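Local coordinates for putative phosphatase (Bacteroides thetaiotaomicron, PDB 3KYA), which is probably a phosphatase, binds zinc ions, and joins an N-terminal IPT/TIG domain to what appears to be a six-bladed beta-propeller, at residues G108-Y113 with Q165-K170. Sequence-based numbering, arbitrary orientation.
Sequences GTLCGY and QLIDLK. With ZN (zinc ion), chain X; EDO (1,2-ethanediol), chain J.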
# COMPACT_ATOMS: atom_id res chain seq x y z
N GLY A 108 -21.11 10.15 5.39
CA GLY A 108 -22.45 10.77 5.46
C GLY A 108 -22.71 11.27 6.87
O GLY A 108 -21.89 11.06 7.77
N THR A 109 -23.85 11.92 7.07
CA THR A 109 -24.23 12.42 8.40
C THR A 109 -25.58 11.81 8.75
O THR A 109 -26.57 12.07 8.06
CB THR A 109 -24.26 13.95 8.45
OG1 THR A 109 -22.97 14.47 8.09
CG2 THR A 109 -24.64 14.47 9.87
N LEU A 110 -25.61 10.99 9.80
CA LEU A 110 -26.84 10.31 10.22
C LEU A 110 -27.79 11.22 11.02
O LEU A 110 -28.98 11.32 10.71
CB LEU A 110 -26.48 9.11 11.11
CG LEU A 110 -27.64 8.26 11.63
CD1 LEU A 110 -28.27 7.46 10.47
CD2 LEU A 110 -27.21 7.37 12.79
N CYS A 111 -27.27 11.82 12.08
CA CYS A 111 -28.10 12.67 12.94
C CYS A 111 -27.24 13.60 13.75
O CYS A 111 -26.02 13.42 13.84
CB CYS A 111 -28.97 11.82 13.86
SG CYS A 111 -28.07 10.71 14.95
N GLY A 112 -27.88 14.59 14.36
CA GLY A 112 -27.17 15.63 15.10
C GLY A 112 -26.86 16.79 14.18
O GLY A 112 -26.89 16.66 12.95
N TYR A 113 -26.62 17.95 14.77
CA TYR A 113 -26.25 19.15 14.03
C TYR A 113 -25.66 20.19 14.97
O TYR A 113 -25.81 20.11 16.19
CB TYR A 113 -27.42 19.76 13.27
CG TYR A 113 -28.49 20.41 14.12
CD1 TYR A 113 -29.47 19.65 14.75
CD2 TYR A 113 -28.53 21.79 14.27
CE1 TYR A 113 -30.46 20.25 15.53
CE2 TYR A 113 -29.52 22.40 15.04
CZ TYR A 113 -30.48 21.63 15.66
OH TYR A 113 -31.46 22.22 16.42
N GLN A 165 -27.46 6.94 25.84
CA GLN A 165 -28.50 7.12 24.84
C GLN A 165 -28.59 5.97 23.84
O GLN A 165 -27.62 5.22 23.63
CB GLN A 165 -28.28 8.44 24.09
CG GLN A 165 -28.44 9.68 24.98
CD GLN A 165 -28.38 10.97 24.18
OE1 GLN A 165 -27.41 11.23 23.45
NE2 GLN A 165 -29.42 11.79 24.30
N LEU A 166 -29.78 5.84 23.26
CA LEU A 166 -30.07 4.86 22.24
C LEU A 166 -30.30 5.58 20.92
O LEU A 166 -31.23 6.39 20.80
CB LEU A 166 -31.34 4.07 22.59
CG LEU A 166 -31.85 3.13 21.50
CD1 LEU A 166 -30.81 2.08 21.09
CD2 LEU A 166 -33.15 2.45 21.96
N ILE A 167 -29.46 5.25 19.94
CA ILE A 167 -29.59 5.72 18.56
C ILE A 167 -30.31 4.54 17.87
O ILE A 167 -29.69 3.51 17.59
CB ILE A 167 -28.20 5.99 17.93
CG1 ILE A 167 -27.42 7.03 18.75
CG2 ILE A 167 -28.34 6.39 16.45
CD1 ILE A 167 -25.86 7.01 18.51
N ASP A 168 -31.63 4.67 17.65
CA ASP A 168 -32.43 3.58 17.07
C ASP A 168 -32.48 3.78 15.57
O ASP A 168 -33.18 4.64 15.05
CB ASP A 168 -33.84 3.52 17.71
CG ASP A 168 -34.59 2.23 17.37
OD1 ASP A 168 -34.45 1.73 16.24
OD2 ASP A 168 -35.35 1.71 18.24
N LEU A 169 -31.69 2.97 14.87
CA LEU A 169 -31.52 3.09 13.42
C LEU A 169 -32.75 2.68 12.62
O LEU A 169 -32.90 3.08 11.47
CB LEU A 169 -30.31 2.25 12.99
CG LEU A 169 -28.99 2.63 13.68
CD1 LEU A 169 -27.87 1.63 13.39
CD2 LEU A 169 -28.58 4.06 13.30
N LYS A 170 -33.63 1.88 13.23
CA LYS A 170 -34.84 1.44 12.54
C LYS A 170 -35.91 2.52 12.54
O LYS A 170 -36.45 2.84 11.47
CB LYS A 170 -35.41 0.16 13.18
CG LYS A 170 -36.68 -0.39 12.48
CD LYS A 170 -37.31 -1.51 13.31
CE LYS A 170 -38.56 -2.07 12.65
NZ LYS A 170 -39.67 -1.08 12.51
ZN ZN X . -36.00 -0.19 18.61
C1 EDO J . -30.27 14.67 9.51
O1 EDO J . -30.28 13.94 8.28
C2 EDO J . -28.84 15.12 9.84
O2 EDO J . -28.86 16.31 10.64
O HOH W 1 -35.90 -0.55 16.77
O HOH W 2 -36.94 -2.14 18.80
O HOH W 3 -36.63 0.42 20.28
O HOH W 4 -38.16 0.55 18.45
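Leu-110 lays one methyl, CD2, over two branched side chains of 165-170: it lies 3.6 Å from CD2 of Leu-169 and 4.0 Å from CG2 of Ile-167. The Leu-110 side chain crosses that of Leu-169 at about a right angle, and the two touch through their CD2 methyls. In Leu-110, CG stands anti to the backbone N (chi1 -179°), extending the side chain from the backbone so that CD2 can reach both partners. Leucine suits both partly exposed positions, its flexible apolar fork ending in methyls that meet at a blade junction. Ile-167 suits a buried strand position: its CG2 branch meets Leu-110, while the side chain also packs on Ile-156 and Leu-174 of the flanking strands. The sheets form what appears to be a six-bladed beta-propeller, in which strand 105-110, from before the first blade, pairs with 467-473 of the last, the "velcro" ring closure. The contact therefore joins the closing blade to the first blade, and Ile-468 touches Leu-110, Cys-111 and Ile-167. Leu-110 and Cys-111 both bond through their backbones to Ile-468, a classic beta bulge, as the chain bends out of the strand. Beyond Ile-167, Asp-168 divides its carboxylate: OD2 binds the zinc ion at 2.0 Å, alongside His-153 and four waters, whereas OD1 accepts hydrogen bonds from the backbone N of Lys-170 (3.1 Å), an Asx turn, and from one zinc-bound water, which together should limit rotation of the carboxylate.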